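Local coordinates for TSSL1 (Pseudomonas aeruginosa, PDB 4B62), which probably fixes the type VI secretion system to the cell wall, the part described being its OmpA-like peptidoglycan-binding module, at residues A[37-42]-A[148-153]; A[64-69]-A[109-114]; A[75-80]-A[119-124]. All coordinates share one frame; numbering follows the deposited sequence. Where two conformers were deposited one is given.

Interaction 1 of 3, residues A[37-42]-A[148-153]; sequences RSVVTI and EITVFA. With EDO (1,2-ethanediol), chain B.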
# COMPACT_ATOMS: atom_id res chain seq x y z
N ARG A 37 1.04 7.38 14.18
CA ARG A 37 1.19 6.78 12.85
C ARG A 37 0.33 7.55 11.89
O ARG A 37 -0.71 8.07 12.28
CB ARG A 37 0.60 5.35 12.81
CG ARG A 37 1.38 4.25 13.51
CD ARG A 37 0.54 2.97 13.59
NE ARG A 37 -0.52 3.10 14.58
CZ ARG A 37 -1.69 2.44 14.57
NH1 ARG A 37 -2.00 1.56 13.63
NH2 ARG A 37 -2.55 2.66 15.55
N SER A 38 0.75 7.61 10.62
CA SER A 38 -0.17 7.94 9.54
C SER A 38 -0.24 6.70 8.65
O SER A 38 0.79 6.14 8.29
CB SER A 38 0.30 9.16 8.76
OG SER A 38 -0.62 9.53 7.76
N VAL A 39 -1.46 6.28 8.33
CA VAL A 39 -1.68 5.07 7.54
C VAL A 39 -2.32 5.44 6.21
O VAL A 39 -3.43 5.99 6.18
CB VAL A 39 -2.56 4.04 8.28
CG1 VAL A 39 -2.65 2.75 7.47
CG2 VAL A 39 -2.00 3.76 9.68
N VAL A 40 -1.63 5.14 5.12
CA VAL A 40 -2.15 5.39 3.78
C VAL A 40 -2.63 4.06 3.21
O VAL A 40 -1.84 3.13 3.04
CB VAL A 40 -1.08 5.98 2.85
CG1 VAL A 40 -1.69 6.32 1.49
CG2 VAL A 40 -0.42 7.20 3.48
N THR A 41 -3.94 3.96 2.98
CA THR A 41 -4.53 2.76 2.39
C THR A 41 -4.71 2.99 0.89
O THR A 41 -5.29 4.00 0.48
CB THR A 41 -5.88 2.42 3.02
OG1 THR A 41 -5.70 2.16 4.42
CG2 THR A 41 -6.50 1.19 2.37
N ILE A 42 -4.20 2.06 0.10
CA ILE A 42 -4.29 2.13 -1.35
C ILE A 42 -4.82 0.80 -1.87
O ILE A 42 -4.20 -0.25 -1.67
CB ILE A 42 -2.93 2.42 -2.01
CG1 ILE A 42 -2.20 3.58 -1.31
CG2 ILE A 42 -3.12 2.69 -3.50
CD1 ILE A 42 -0.90 3.99 -1.94
N GLU A 148 -1.44 -1.18 2.97
CA GLU A 148 -1.50 -0.16 3.99
C GLU A 148 -0.07 0.25 4.28
O GLU A 148 0.75 -0.57 4.69
CB GLU A 148 -2.21 -0.67 5.25
CG GLU A 148 -3.69 -0.96 5.03
CD GLU A 148 -4.48 -1.31 6.29
OE1 GLU A 148 -3.92 -1.18 7.42
OE2 GLU A 148 -5.66 -1.72 6.15
N ILE A 149 0.21 1.53 4.06
CA ILE A 149 1.54 2.08 4.24
C ILE A 149 1.51 2.91 5.53
O ILE A 149 0.86 3.95 5.60
CB ILE A 149 1.94 2.98 3.05
CG1 ILE A 149 1.90 2.18 1.75
CG2 ILE A 149 3.33 3.58 3.26
CD1 ILE A 149 1.98 3.04 0.50
N THR A 150 2.20 2.43 6.56
CA THR A 150 2.21 3.09 7.85
C THR A 150 3.53 3.81 8.03
O THR A 150 4.59 3.18 7.95
CB THR A 150 2.03 2.06 8.98
OG1 THR A 150 0.73 1.48 8.89
CG2 THR A 150 2.18 2.70 10.35
N VAL A 151 3.48 5.12 8.26
CA VAL A 151 4.66 5.88 8.65
C VAL A 151 4.50 6.21 10.13
O VAL A 151 3.49 6.74 10.58
CB VAL A 151 4.92 7.16 7.81
CG1 VAL A 151 3.84 8.20 7.99
CG2 VAL A 151 6.26 7.77 8.17
N PHE A 152 5.55 5.88 10.87
CA PHE A 152 5.61 6.14 12.30
C PHE A 152 6.17 7.54 12.57
O PHE A 152 6.64 8.22 11.68
CB PHE A 152 6.48 5.07 12.95
CG PHE A 152 5.92 3.68 12.82
CD1 PHE A 152 5.01 3.22 13.75
CD2 PHE A 152 6.29 2.84 11.78
CE1 PHE A 152 4.48 1.94 13.65
CE2 PHE A 152 5.76 1.56 11.67
CZ PHE A 152 4.86 1.11 12.61
N ALA A 153 6.12 7.97 13.82
CA ALA A 153 6.62 9.30 14.19
C ALA A 153 8.10 9.49 13.84
O ALA A 153 8.91 8.56 14.01
CB ALA A 153 6.41 9.54 15.67
C1 EDO B . -1.34 -0.34 10.60
O1 EDO B . -0.62 0.76 11.19
C2 EDO B . -2.59 -0.73 11.40
O2 EDO B . -3.51 0.38 11.47
O HOH W 1 -7.38 0.43 5.72
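Val40 and Ile149 pair through two backbone hydrogen bonds, Val40 N to Ile149 O and Ile149 N to Val40 O, each 2.8 Å long. Two residues along, Ser38 and Val151 repeat the pattern, with Ser38 N giving its hydrogen to Val151 O at 2.9 Å and Val151 N returning one to Ser38 O. Between these couples sits the non-hydrogen-bonded pair Val39 and Thr150, whose side chains run alongside each other on the face that also carries Arg37, Thr41 and Glu148. On that face Arg37 lays its aliphatic part over the Thr150 methyl, CG to CG2 3.6 Å, and its CG also meets the Phe152 ring at CD1, 3.8 Å away. A bend at chi3 (-73°) then turns the guanidinium back toward an ethanediol, probably from the crystallisation liquor. Arg37 NH1 donates to ethanediol O1, which is also hydrogen-bonded to Thr150 OG1 at 2.8 Å. At the other end a water bridges Thr41 OG1 and Glu148 OE2, donating to the carboxylate at 2.8 Å; the same OE2 forms a salt bridge with Arg146. The reverse face is largely apolar. Ile42 CD1 meets Ile149 CD1 at 3.9 Å, and Ser38 CB lies against Val151 CG1; Ser38 OG, bonded to Asp33, is the exception. Helix 60-72 covers this side, through Ile66 against Ile42 and Leu70 against Val151. Further backbone bonds position both strands: Val39 bonds to Glu32 of strand 30-33 on one side, Thr150 to Leu78 of strand 77-82 on the other. The result is an antiparallel ladder in the middle of a mixed sheet, one face against helix 60-72 and the other a mix of polar and apolar side chains, as in the alpha/beta sandwich of OmpA-like domains.

Interaction 2 of 3, residues A[64-69]-A[109-114]; sequences LRIADA and DLLGAT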
# COMPACT_ATOMS: atom_id res chain seq x y z
N LEU A 64 5.13 7.84 -6.23
CA LEU A 64 6.07 8.96 -6.15
C LEU A 64 5.56 10.06 -5.21
O LEU A 64 6.33 10.61 -4.43
CB LEU A 64 6.37 9.51 -7.55
CG LEU A 64 7.42 10.62 -7.60
CD1 LEU A 64 8.74 10.16 -7.01
CD2 LEU A 64 7.58 11.03 -9.05
N ARG A 65 4.27 10.37 -5.27
CA ARG A 65 3.69 11.37 -4.36
C ARG A 65 3.79 10.92 -2.90
O ARG A 65 4.01 11.75 -2.00
CB ARG A 65 2.25 11.68 -4.73
CG ARG A 65 2.16 12.36 -6.09
CD ARG A 65 0.79 12.89 -6.38
NE ARG A 65 -0.18 11.85 -6.68
CZ ARG A 65 -0.37 11.29 -7.87
NH1 ARG A 65 0.44 11.59 -8.89
NH2 ARG A 65 -1.34 10.41 -8.04
N ILE A 66 3.63 9.62 -2.68
CA ILE A 66 3.83 9.11 -1.33
C ILE A 66 5.29 9.24 -0.91
O ILE A 66 5.57 9.69 0.20
CB ILE A 66 3.26 7.70 -1.18
CG1 ILE A 66 1.74 7.80 -1.29
CG2 ILE A 66 3.68 7.08 0.14
CD1 ILE A 66 1.05 6.52 -1.64
N ALA A 67 6.22 8.90 -1.79
CA ALA A 67 7.64 9.10 -1.50
C ALA A 67 7.97 10.55 -1.18
O ALA A 67 8.77 10.82 -0.27
CB ALA A 67 8.50 8.62 -2.66
N ASP A 68 7.37 11.48 -1.92
CA ASP A 68 7.59 12.90 -1.68
C ASP A 68 7.14 13.27 -0.27
O ASP A 68 7.82 14.01 0.44
CB ASP A 68 6.83 13.77 -2.69
CG ASP A 68 7.43 13.78 -4.07
OD1 ASP A 68 8.62 13.47 -4.23
OD2 ASP A 68 6.68 14.15 -5.01
N ALA A 69 5.97 12.77 0.13
CA ALA A 69 5.44 13.01 1.47
C ALA A 69 6.37 12.42 2.53
O ALA A 69 6.61 13.04 3.57
CB ALA A 69 4.04 12.46 1.60
N ASP A 109 10.06 -1.74 -1.74
CA ASP A 109 11.30 -1.66 -2.54
C ASP A 109 11.34 -0.35 -3.34
O ASP A 109 12.36 0.34 -3.39
CB ASP A 109 11.40 -2.84 -3.50
CG ASP A 109 11.75 -4.16 -2.81
OD1 ASP A 109 12.08 -4.17 -1.61
OD2 ASP A 109 11.70 -5.19 -3.51
N LEU A 110 10.22 -0.01 -3.97
CA LEU A 110 10.16 1.19 -4.79
C LEU A 110 10.33 2.45 -3.95
O LEU A 110 11.05 3.39 -4.33
CB LEU A 110 8.84 1.24 -5.58
CG LEU A 110 8.73 0.22 -6.72
CD1 LEU A 110 7.28 0.12 -7.19
CD2 LEU A 110 9.65 0.61 -7.86
N LEU A 111 9.66 2.48 -2.80
CA LEU A 111 9.75 3.63 -1.91
C LEU A 111 11.17 3.77 -1.34
O LEU A 111 11.70 4.88 -1.25
CB LEU A 111 8.72 3.55 -0.79
CG LEU A 111 7.26 3.71 -1.23
CD1 LEU A 111 6.35 3.51 -0.03
CD2 LEU A 111 6.98 5.05 -1.89
N GLY A 112 11.76 2.65 -0.94
CA GLY A 112 13.15 2.64 -0.46
C GLY A 112 14.13 3.16 -1.50
O GLY A 112 15.03 3.92 -1.18
N ALA A 113 13.95 2.74 -2.75
CA ALA A 113 14.87 3.15 -3.81
C ALA A 113 14.74 4.65 -4.12
O ALA A 113 15.74 5.33 -4.37
CB ALA A 113 14.65 2.33 -5.06
N THR A 114 13.52 5.17 -4.08
CA THR A 114 13.27 6.57 -4.39
C THR A 114 13.70 7.50 -3.26
O THR A 114 14.31 8.53 -3.50
CB THR A 114 11.80 6.77 -4.77
OG1 THR A 114 11.59 6.11 -6.02
CG2 THR A 114 11.41 8.24 -4.89
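Ala67 points its methyl toward helix 109-114, where it is received between Leu111 and Thr114, three residues, almost one turn, apart on that helix. This is the close part of the contact. Ala67 CB lies 3.7 Å from Thr114 CG2 and 4.0 Å from Leu111 CD2, and the same leucine methyl reaches the backbone as well, 3.9 Å from Ala67 N. With chi2 of Leu111 at 176°, CD1 runs on in line with the chain, and the side branch CD2 is the one turned to Ala67. Ile66 adds a wider touch from the buried side, its CG2 being 4.4 Å from Leu111 CD2. Leu70, one turn on from Ile66, also packs on Leu111, which continues the apolar seam toward the sheet.

The outer side is looser. Here Leu64, with CG anti to its backbone nitrogen (chi1 -176°), swings CD1 round to Thr114 CG2 at 3.9 Å, and the two side chains cross at about a right angle. Both residues are exposed, and a single pair of methyl groups makes the touch.

The short axes come no closer than 9.8 Å and their directions differ by 53°, so the approach is limited to a small patch around the alanine. No hydrogen bond crosses it. The chemistry is that of methyl groups meeting by van der Waals contact, which implies that within this contact the association rests on apolar fit and burial, with no directed bond between the segments.

Interaction 3 of 3, residues A[75-80]-A[119-124]; sequences GQVLVT and GRFTAE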
# COMPACT_ATOMS: atom_id res chain seq x y z
N GLY A 75 9.77 9.15 9.54
CA GLY A 75 9.57 7.96 10.35
C GLY A 75 9.85 6.67 9.59
O GLY A 75 9.87 6.64 8.35
N GLN A 76 10.06 5.60 10.35
CA GLN A 76 10.10 4.24 9.82
C GLN A 76 8.78 3.94 9.09
O GLN A 76 7.74 4.51 9.43
CB GLN A 76 10.27 3.26 10.99
CG GLN A 76 10.54 1.81 10.61
CD GLN A 76 11.92 1.56 10.06
OE1 GLN A 76 12.82 2.38 10.24
NE2 GLN A 76 12.10 0.40 9.43
N VAL A 77 8.82 3.04 8.10
CA VAL A 77 7.65 2.73 7.30
C VAL A 77 7.42 1.23 7.22
O VAL A 77 8.33 0.46 6.91
CB VAL A 77 7.74 3.32 5.88
CG1 VAL A 77 6.51 2.95 5.07
CG2 VAL A 77 7.90 4.83 5.96
N LEU A 78 6.18 0.83 7.50
CA LEU A 78 5.72 -0.55 7.34
C LEU A 78 4.70 -0.60 6.21
O LEU A 78 3.79 0.24 6.16
CB LEU A 78 5.09 -1.04 8.65
CG LEU A 78 4.33 -2.37 8.59
CD1 LEU A 78 5.29 -3.54 8.42
CD2 LEU A 78 3.44 -2.54 9.82
N VAL A 79 4.86 -1.58 5.31
CA VAL A 79 3.89 -1.81 4.26
C VAL A 79 3.28 -3.20 4.47
O VAL A 79 4.00 -4.20 4.42
CB VAL A 79 4.52 -1.73 2.85
CG1 VAL A 79 3.43 -1.84 1.80
CG2 VAL A 79 5.31 -0.46 2.69
N THR A 80 1.97 -3.26 4.70
CA THR A 80 1.28 -4.54 4.75
C THR A 80 0.46 -4.71 3.48
O THR A 80 -0.12 -3.75 2.95
CB THR A 80 0.39 -4.68 5.99
OG1 THR A 80 -0.64 -3.69 5.99
CG2 THR A 80 1.23 -4.56 7.27
N GLY A 119 16.61 0.31 4.68
CA GLY A 119 16.25 -0.25 5.99
C GLY A 119 15.05 0.44 6.62
O GLY A 119 14.49 -0.04 7.61
N ARG A 120 14.64 1.56 6.03
CA ARG A 120 13.49 2.33 6.49
C ARG A 120 12.16 1.66 6.21
O ARG A 120 11.19 1.93 6.91
CB ARG A 120 13.51 3.70 5.83
CG ARG A 120 12.36 4.61 6.19
CD ARG A 120 12.55 6.01 5.63
NE ARG A 120 11.45 6.84 6.05
CZ ARG A 120 11.08 7.99 5.48
NH1 ARG A 120 11.75 8.49 4.45
NH2 ARG A 120 10.03 8.63 5.96
N PHE A 121 12.10 0.82 5.18
CA PHE A 121 10.84 0.20 4.73
C PHE A 121 10.90 -1.29 4.90
O PHE A 121 11.87 -1.93 4.47
CB PHE A 121 10.60 0.50 3.24
CG PHE A 121 10.46 1.95 2.94
CD1 PHE A 121 11.58 2.74 2.78
CD2 PHE A 121 9.21 2.54 2.88
CE1 PHE A 121 11.46 4.09 2.57
CE2 PHE A 121 9.09 3.90 2.67
CZ PHE A 121 10.22 4.67 2.50
N THR A 122 9.88 -1.86 5.53
CA THR A 122 9.72 -3.29 5.54
C THR A 122 8.32 -3.63 5.11
O THR A 122 7.43 -2.76 5.10
CB THR A 122 10.01 -3.91 6.91
OG1 THR A 122 9.05 -3.45 7.86
CG2 THR A 122 11.42 -3.55 7.38
N ALA A 123 8.15 -4.89 4.74
CA ALA A 123 6.91 -5.37 4.16
C ALA A 123 6.47 -6.70 4.72
O ALA A 123 7.29 -7.54 5.07
CB ALA A 123 7.07 -5.52 2.65
N GLU A 124 5.15 -6.88 4.80
CA GLU A 124 4.58 -8.16 5.20
C GLU A 124 3.28 -8.42 4.45
O GLU A 124 2.43 -7.56 4.31
CB GLU A 124 4.32 -8.21 6.71
CG GLU A 124 3.83 -9.56 7.24
CD GLU A 124 3.14 -9.47 8.60
OE1 GLU A 124 3.26 -8.45 9.28
OE2 GLU A 124 2.42 -10.41 8.96
O HOH W 2 9.59 -1.00 8.87
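A beta-alpha-beta crossover brings these two strands together: strand 77-82 leads into helix 96-115, and strand 121-125 returns beside it in parallel, at the edge of the sheet. The ladder starts where Val77 N donates to Arg120 O at 2.9 Å. Val77 O accepts from Thr122 N, Thr122 O from Val79 N at 2.8 Å, and Val79 O from Glu124 N, so each bonded residue of one strand reaches the two neighbours of its opposite number, as parallel strands do. On the face covered by the helices, Val77 and Phe121 run alongside and point the same way. The valine lies obliquely to the ring, with Val77 CB only 3.4 Å from Phe121 CD2, a tight fit completed by Leu70 and Leu111 around the phenyl group. On the other face Leu78 CD1 approaches Thr122 OG1 at 3.8 Å.

Ahead of the ladder, polar side chains tie the loop residues that lead into both strands. Gln76 is bent at chi2 (73°), which folds its amide across to the other segment; there NE2 donates to Gly119 O at 3.0 Å, in the carbonyl plane and on a lone pair. A water joins the same corner by accepting from Gln76 NE2 and donating to Val77 O, with Thr122 OG1 as its third partner. Gly119 has a positive phi of 100°, a backbone shape suited to glycine. Arg120 runs roughly opposite to the Gln76 side chain, stretched out from CG to NE. Its NH1 has a salt bridge to Asp117 and NH2 a bond to Leu70 O. Side-on, its guanidinium also grips one carbonyl oxygen with two nitrogens: NE reaches Gly75 O at 2.8 Å and NH2 reaches Gly75 O at 3.1 Å, that oxygen lying close to the guanidinium plane.

In the fold
Of the contacting elements, strand 37-43 is the first from the N terminus and waits for its partner almost until the end of the chain: interaction 1 closes the longest loop when strand 146-152 arrives, and both other contacts lie within it. Helix 60-72 and strand 77-82 follow in turn, then helix 96-115 and strand 121-125, so interactions 2 and 3 cross, their segments alternating along the chain. Interactions 1 and 3 share one sheet, since strand 146-152 also pairs with strand 77-82. Interaction 2 joins the two helices lying on that sheet: Ile66 packs against Ile42 of interaction 1, while Leu111 and Gly112 rest on Phe121 of interaction 3.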